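Local coordinates for protein aminotransferase, classes I and II (Silicibacter pomeroyi DSS-3, PDB 3H14) that probably transfers amino groups between L-aspartate and 2-oxoglutarate, using pyridoxal 5'-phosphate as cofactor, at residues A155-L160 against I187-A192; P300-T305 against A377-R382. All coordinates share one frame; numbering follows the deposited sequence.

Contact 1 comes first along the chain and is complete before contact 2 begins. Their centres lie 41 Å apart, and their nearest atoms are about 22 Å apart, so they do not touch. Contact 1 joins the short helix 154-157 to helix 180-192, beside the seven-stranded mixed sheet; strand 164-168 lies between these helices in sequence. Contact 2 joins the end of the long helix 278-302 to the last helix, 365-381, beside the four-stranded sheet. The two contacts share no helix or strand. As in related aminotransferases, the first sheet probably marks the large, cofactor-binding domain and the second the smaller C-terminal domain. Each contact would then serve one domain.

Contact 1 of 2, residues A155-L160 against I187-A192; sequences ADFAGL and IEAAQA
F157 and A190 bring the backbones nearest, with 8.6 Å between their CA atoms, and a type I turn from F157 to L160 follows on the weakly bonded helix 154-157. The ring of F157 bridges the gap. Its far end does the touching. F157 CZ lies 3.9 Å from A189 CB, which approaches the ring obliquely. F157 CE1 lies 4.0 Å from the backbone N of A190, which sits at the ring edge, near the ring plane. CG of F157 stands between its own backbone N and carbonyl carbon (chi1 58°), and this rotation sends the ring out to the helix. The F157 carbonyl accepts bonds from L160 N, within the turn, and from Q193 NE2. L162 packs on the F157 ring, while A190 rests on F197 of strand 196-200. Helix 180-192 is the crossover of a beta-alpha-beta unit, from strand 164-168 to the adjacent parallel strand 196-200. F157 packs on it from the segment before that unit. Replacing F157 with an alanine would probably leave the methyl of A189 without its aromatic partner and open a gap between the helices. No hydrogen bond crosses, so the hold between the segments is van der Waals packing.

Contact 2 of 2, residues P300-T305 against A377-R382; sequences PKAGFT and AFMQAR
M379, a selenomethionine, reaches from the last helix to A302 and F304, just where helix 278-302 ends. The backbones come nearest at A302 and M379, with CA atoms 6.1 Å apart. The tight part lies at the carbonyl of A302. A302 O is 3.2 Å from M379 CG, and M379 CB is equally near this oxygen. CG of M379 stands beside its own backbone N, anti to the carbonyl carbon (chi1 -66°), which sets it against this oxygen and lets SE reach F304. Further out the packing is looser. A302 CB is 4.5 Å from M379 CG. M379 SE lies 4.1 Å from F304 CZ. This is a Met-aromatic contact. M379 SE is 5.1 Å from the centroid of the F304 ring and 50° off the ring normal, an oblique approach. The two side chains cross at about a right angle.

G303 ends the helix in a Schellman motif. Its positive phi turns the chain toward F304, and G303 N bonds to P300 O at 2.8 Å. The F304 ring packs edge-to-face with F359 of strand 356-360 and touches V320 and L323. A302 and F304 are buried, whereas M379 is partly exposed and marks the solvent side. R382, the last modelled residue, forms a salt bridge with E333 of helix 327-338. The contact probably lies in the smaller C-terminal domain, as in related aminotransferases. Between the two segments, methylene groups crowd a backbone carbonyl, with the Met-aromatic contact beside it, and neither hydrogen bond nor charge pair crosses.

Contact 1 of 2, residues A155-L160 against I187-A192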
ATOM      1  N   ALA A 155       6.721  10.833  19.209  1.00 22.38           N
ATOM      2  CA  ALA A 155       8.044  11.434  19.369  1.00 22.08           C
ATOM      3  C   ALA A 155       8.765  11.742  18.058  1.00 22.20           C
ATOM      4  O   ALA A 155       9.607  12.634  17.999  1.00 22.76           O
ATOM      5  CB  ALA A 155       8.956  10.531  20.326  1.00 22.67           C
ATOM      6  N   ASP A 156       8.446  10.982  17.006  1.00 21.97           N
ATOM      7  CA  ASP A 156       9.018  11.185  15.704  1.00 22.27           C
ATOM      8  C   ASP A 156       8.642  12.521  15.059  1.00 22.04           C
ATOM      9  O   ASP A 156       9.353  12.999  14.179  1.00 23.12           O
ATOM     10  CB  ASP A 156       8.601  10.053  14.765  1.00 22.01           C
ATOM     11  CG  ASP A 156       9.303   8.725  15.069  1.00 24.87           C
ATOM     12  OD1 ASP A 156      10.501   8.734  15.487  1.00 24.19           O
ATOM     13  OD2 ASP A 156       8.666   7.686  14.850  1.00 22.84           O
ATOM     14  N   PHE A 157       7.526  13.118  15.474  1.00 21.97           N
ATOM     15  CA  PHE A 157       7.127  14.412  14.909  1.00 21.95           C
ATOM     16  C   PHE A 157       6.810  15.495  15.956  1.00 21.79           C
ATOM     17  O   PHE A 157       6.427  16.589  15.605  1.00 21.26           O
ATOM     18  CB  PHE A 157       5.992  14.239  13.889  1.00 21.66           C
ATOM     19  CG  PHE A 157       4.762  13.592  14.438  1.00 22.14           C
ATOM     20  CD1 PHE A 157       3.758  14.359  15.008  1.00 20.35           C
ATOM     21  CD2 PHE A 157       4.589  12.215  14.378  1.00 20.75           C
ATOM     22  CE1 PHE A 157       2.644  13.783  15.505  1.00 20.77           C
ATOM     23  CE2 PHE A 157       3.458  11.630  14.874  1.00 21.70           C
ATOM     24  CZ  PHE A 157       2.479  12.419  15.445  1.00 22.30           C
ATOM     25  N   ALA A 158       7.080  15.220  17.223  1.00 21.90           N
ATOM     26  CA  ALA A 158       6.952  16.228  18.265  1.00 21.53           C
ATOM     27  C   ALA A 158       7.808  17.456  18.012  1.00 20.94           C
ATOM     28  O   ALA A 158       7.452  18.562  18.433  1.00 20.67           O
ATOM     29  CB  ALA A 158       7.256  15.594  19.669  1.00 21.74           C
ATOM     30  N   GLY A 159       8.908  17.301  17.286  1.00 19.43           N
ATOM     31  CA  GLY A 159       9.801  18.415  17.013  1.00 19.43           C
ATOM     32  C   GLY A 159       9.569  19.132  15.704  1.00 19.21           C
ATOM     33  O   GLY A 159      10.326  20.043  15.361  1.00 18.31           O
ATOM     34  N   LEU A 160       8.493  18.738  15.004  1.00 20.07           N
ATOM     35  CA  LEU A 160       8.265  19.114  13.632  1.00 19.35           C
ATOM     36  C   LEU A 160       6.923  19.855  13.469  1.00 19.49           C
ATOM     37  O   LEU A 160       5.903  19.422  13.983  1.00 19.17           O
ATOM     38  CB  LEU A 160       8.247  17.854  12.745  1.00 19.67           C
ATOM     39  CG  LEU A 160       9.534  17.005  12.674  1.00 20.50           C
ATOM     40  CD1 LEU A 160       9.369  15.792  11.747  1.00 17.54           C
ATOM     41  CD2 LEU A 160      10.704  17.846  12.243  1.00 22.57           C
ATOM     42  N   ILE A 187      -3.170   9.567  16.544  1.00 24.44           N
ATOM     43  CA  ILE A 187      -4.254  10.508  16.275  1.00 24.64           C
ATOM     44  C   ILE A 187      -4.295  11.632  17.328  1.00 24.87           C
ATOM     45  O   ILE A 187      -4.417  12.814  16.973  1.00 25.72           O
ATOM     46  CB  ILE A 187      -5.644   9.800  16.211  1.00 24.53           C
ATOM     47  CG1 ILE A 187      -5.750   8.974  14.927  1.00 25.58           C
ATOM     48  CG2 ILE A 187      -6.812  10.838  16.261  1.00 25.41           C
ATOM     49  CD1 ILE A 187      -6.969   8.045  14.877  1.00 23.83           C
ATOM     50  N   GLU A 188      -4.187  11.264  18.604  1.00 25.83           N
ATOM     51  CA  GLU A 188      -4.187  12.267  19.683  1.00 25.86           C
ATOM     52  C   GLU A 188      -3.034  13.266  19.471  1.00 26.18           C
ATOM     53  O   GLU A 188      -3.235  14.468  19.525  1.00 26.50           O
ATOM     54  CB  GLU A 188      -4.124  11.592  21.054  1.00 26.69           C
ATOM     55  N   ALA A 189      -1.850  12.757  19.156  1.00 25.86           N
ATOM     56  CA  ALA A 189      -0.664  13.574  18.959  1.00 25.63           C
ATOM     57  C   ALA A 189      -0.753  14.469  17.737  1.00 25.48           C
ATOM     58  O   ALA A 189      -0.383  15.639  17.795  1.00 26.19           O
ATOM     59  CB  ALA A 189       0.586  12.689  18.891  1.00 25.23           C
ATOM     60  N   ALA A 190      -1.218  13.921  16.616  1.00 25.66           N
ATOM     61  CA  ALA A 190      -1.472  14.722  15.426  1.00 25.58           C
ATOM     62  C   ALA A 190      -2.438  15.876  15.713  1.00 25.56           C
ATOM     63  O   ALA A 190      -2.141  17.027  15.398  1.00 24.81           O
ATOM     64  CB  ALA A 190      -2.021  13.829  14.272  1.00 25.24           C
ATOM     65  N   GLN A 191      -3.591  15.551  16.302  1.00 26.68           N
ATOM     66  CA  GLN A 191      -4.658  16.526  16.566  1.00 27.43           C
ATOM     67  C   GLN A 191      -4.151  17.652  17.483  1.00 27.98           C
ATOM     68  O   GLN A 191      -4.471  18.829  17.288  1.00 27.73           O
ATOM     69  CB  GLN A 191      -5.855  15.840  17.257  1.00 27.90           C
ATOM     70  N   ALA A 192      -3.326  17.269  18.453  1.00 27.85           N
ATOM     71  CA  ALA A 192      -2.839  18.201  19.432  1.00 28.54           C
ATOM     72  C   ALA A 192      -1.838  19.209  18.881  1.00 27.81           C
ATOM     73  O   ALA A 192      -1.669  20.273  19.476  1.00 27.29           O
ATOM     74  CB  ALA A 192      -2.258  17.457  20.628  1.00 28.86           C
TER

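Contact 2 of 2, residues P300-T305 against A377-R382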
ATOM      1  N   PRO A 300      14.723 -17.302   6.644  1.00 31.29           N
ATOM      2  CA  PRO A 300      15.875 -17.404   7.573  1.00 32.43           C
ATOM      3  C   PRO A 300      16.895 -18.444   7.121  1.00 33.39           C
ATOM      4  O   PRO A 300      18.098 -18.162   7.081  1.00 33.87           O
ATOM      5  CB  PRO A 300      15.233 -17.826   8.898  1.00 32.74           C
ATOM      6  CG  PRO A 300      13.820 -17.433   8.794  1.00 33.19           C
ATOM      7  CD  PRO A 300      13.451 -17.533   7.337  1.00 31.57           C
ATOM      8  N   LYS A 301      16.398 -19.629   6.770  1.00 33.66           N
ATOM      9  CA  LYS A 301      17.206 -20.693   6.210  1.00 34.33           C
ATOM     10  C   LYS A 301      18.057 -20.210   5.040  1.00 34.52           C
ATOM     11  O   LYS A 301      19.202 -20.651   4.891  1.00 36.36           O
ATOM     12  CB  LYS A 301      16.303 -21.852   5.778  1.00 34.80           C
ATOM     13  N   ALA A 302      17.544 -19.289   4.221  1.00 32.68           N
ATOM     14  CA  ALA A 302      18.318 -18.777   3.083  1.00 31.57           C
ATOM     15  C   ALA A 302      19.306 -17.660   3.453  1.00 30.43           C
ATOM     16  O   ALA A 302      20.086 -17.203   2.609  1.00 31.21           O
ATOM     17  CB  ALA A 302      17.369 -18.289   1.983  1.00 31.22           C
ATOM     18  N   GLY A 303      19.278 -17.191   4.696  1.00 28.87           N
ATOM     19  CA  GLY A 303      20.143 -16.074   5.088  1.00 27.62           C
ATOM     20  C   GLY A 303      19.442 -14.751   5.403  1.00 26.52           C
ATOM     21  O   GLY A 303      20.102 -13.796   5.812  1.00 24.95           O
ATOM     22  N   PHE A 304      18.109 -14.717   5.259  1.00 25.96           N
ATOM     23  CA  PHE A 304      17.317 -13.507   5.528  1.00 26.05           C
ATOM     24  C   PHE A 304      16.713 -13.594   6.926  1.00 26.32           C
ATOM     25  O   PHE A 304      15.548 -13.948   7.111  1.00 26.86           O
ATOM     26  CB  PHE A 304      16.266 -13.303   4.410  1.00 25.25           C
ATOM     27  CG  PHE A 304      16.878 -13.236   3.049  1.00 24.52           C
ATOM     28  CD1 PHE A 304      17.466 -12.080   2.594  1.00 23.06           C
ATOM     29  CD2 PHE A 304      16.916 -14.360   2.230  1.00 27.62           C
ATOM     30  CE1 PHE A 304      18.067 -12.019   1.366  1.00 25.53           C
ATOM     31  CE2 PHE A 304      17.528 -14.306   0.976  1.00 24.41           C
ATOM     32  CZ  PHE A 304      18.120 -13.141   0.554  1.00 25.28           C
ATOM     33  N   THR A 305      17.541 -13.288   7.933  1.00 26.75           N
ATOM     34  CA  THR A 305      17.222 -13.564   9.325  1.00 27.06           C
ATOM     35  C   THR A 305      16.693 -12.377  10.113  1.00 27.04           C
ATOM     36  O   THR A 305      16.174 -12.564  11.228  1.00 27.61           O
ATOM     37  CB  THR A 305      18.492 -14.092  10.074  1.00 27.27           C
ATOM     38  OG1 THR A 305      19.574 -13.179   9.875  1.00 27.54           O
ATOM     39  CG2 THR A 305      18.912 -15.431   9.507  1.00 29.02           C
ATOM     40  N   ALA A 377      19.243 -21.935  -3.165  1.00 26.81           N
ATOM     41  CA  ALA A 377      20.368 -22.433  -3.954  1.00 26.73           C
ATOM     42  C   ALA A 377      21.360 -21.342  -4.230  1.00 26.95           C
ATOM     43  O   ALA A 377      22.557 -21.592  -4.249  1.00 26.20           O
ATOM     44  CB  ALA A 377      19.912 -23.051  -5.274  1.00 26.56           C
ATOM     45  N   PHE A 378      20.855 -20.131  -4.497  1.00 26.71           N
ATOM     46  CA  PHE A 378      21.705 -18.989  -4.845  1.00 26.49           C
ATOM     47  C   PHE A 378      22.544 -18.607  -3.643  1.00 25.98           C
ATOM     48  O   PHE A 378      23.733 -18.341  -3.785  1.00 26.23           O
ATOM     49  CB  PHE A 378      20.833 -17.781  -5.329  1.00 26.93           C
ATOM     50  CG  PHE A 378      21.499 -16.404  -5.225  1.00 26.41           C
ATOM     51  CD1 PHE A 378      22.389 -15.960  -6.180  1.00 28.53           C
ATOM     52  CD2 PHE A 378      21.164 -15.536  -4.206  1.00 28.46           C
ATOM     53  CE1 PHE A 378      22.961 -14.692  -6.087  1.00 28.39           C
ATOM     54  CE2 PHE A 378      21.755 -14.268  -4.115  1.00 26.00           C
ATOM     55  CZ  PHE A 378      22.645 -13.862  -5.048  1.00 26.58           C
HETATM   56  N   MSE A 379      21.913 -18.548  -2.484  1.00 26.36           N
HETATM   57  CA  MSE A 379      22.599 -18.131  -1.256  1.00 28.35           C
HETATM   58  C   MSE A 379      23.609 -19.197  -0.753  1.00 29.19           C
HETATM   59  O   MSE A 379      24.640 -18.862  -0.182  1.00 28.27           O
HETATM   60  CB  MSE A 379      21.575 -17.840  -0.187  1.00 29.30           C
HETATM   61  CG  MSE A 379      20.704 -16.641  -0.512  1.00 32.75           C
HETATM   62 SE   MSE A 379      21.730 -14.955  -0.349  1.00 42.35          SE
HETATM   63  CE  MSE A 379      22.702 -14.910  -1.946  1.00 36.05           C
ATOM     64  N   GLN A 380      23.306 -20.465  -0.976  1.00 30.67           N
ATOM     65  CA  GLN A 380      24.296 -21.537  -0.764  1.00 31.58           C
ATOM     66  C   GLN A 380      25.564 -21.301  -1.580  1.00 32.06           C
ATOM     67  O   GLN A 380      26.670 -21.329  -1.055  1.00 32.16           O
ATOM     68  CB  GLN A 380      23.730 -22.876  -1.200  1.00 32.20           C
ATOM     69  CG  GLN A 380      24.715 -24.069  -0.952  1.00 31.81           C
ATOM     70  CD  GLN A 380      24.856 -24.363   0.522  1.00 35.02           C
ATOM     71  OE1 GLN A 380      23.918 -24.123   1.282  1.00 38.70           O
ATOM     72  NE2 GLN A 380      26.020 -24.894   0.945  1.00 33.77           N
ATOM     73  N   ALA A 381      25.393 -21.086  -2.877  1.00 32.78           N
ATOM     74  CA  ALA A 381      26.522 -20.940  -3.791  1.00 32.65           C
ATOM     75  C   ALA A 381      27.247 -19.621  -3.624  1.00 33.47           C
ATOM     76  O   ALA A 381      28.383 -19.493  -4.075  1.00 34.14           O
ATOM     77  CB  ALA A 381      26.062 -21.089  -5.205  1.00 33.11           C
ATOM     78  N   ARG A 382      26.594 -18.644  -2.993  1.00 33.12           N
ATOM     79  CA  ARG A 382      27.184 -17.321  -2.772  1.00 33.10           C
ATOM     80  C   ARG A 382      28.162 -17.324  -1.598  1.00 33.43           C
ATOM     81  O   ARG A 382      29.225 -16.681  -1.691  1.00 35.76           O
ATOM     82  CB  ARG A 382      26.082 -16.287  -2.508  1.00 32.58           C
ATOM     83  CG  ARG A 382      26.531 -14.855  -2.640  1.00 32.70           C
ATOM     84  CD  ARG A 382      25.340 -13.925  -2.471  1.00 31.66           C
ATOM     85  NE  ARG A 382      25.660 -12.536  -2.781  1.00 30.74           N
ATOM     86  CZ  ARG A 382      25.831 -11.570  -1.885  1.00 30.71           C
ATOM     87  NH1 ARG A 382      25.748 -11.828  -0.578  1.00 31.17           N
ATOM     88  NH2 ARG A 382      26.100 -10.336  -2.304  1.00 28.28           N
TER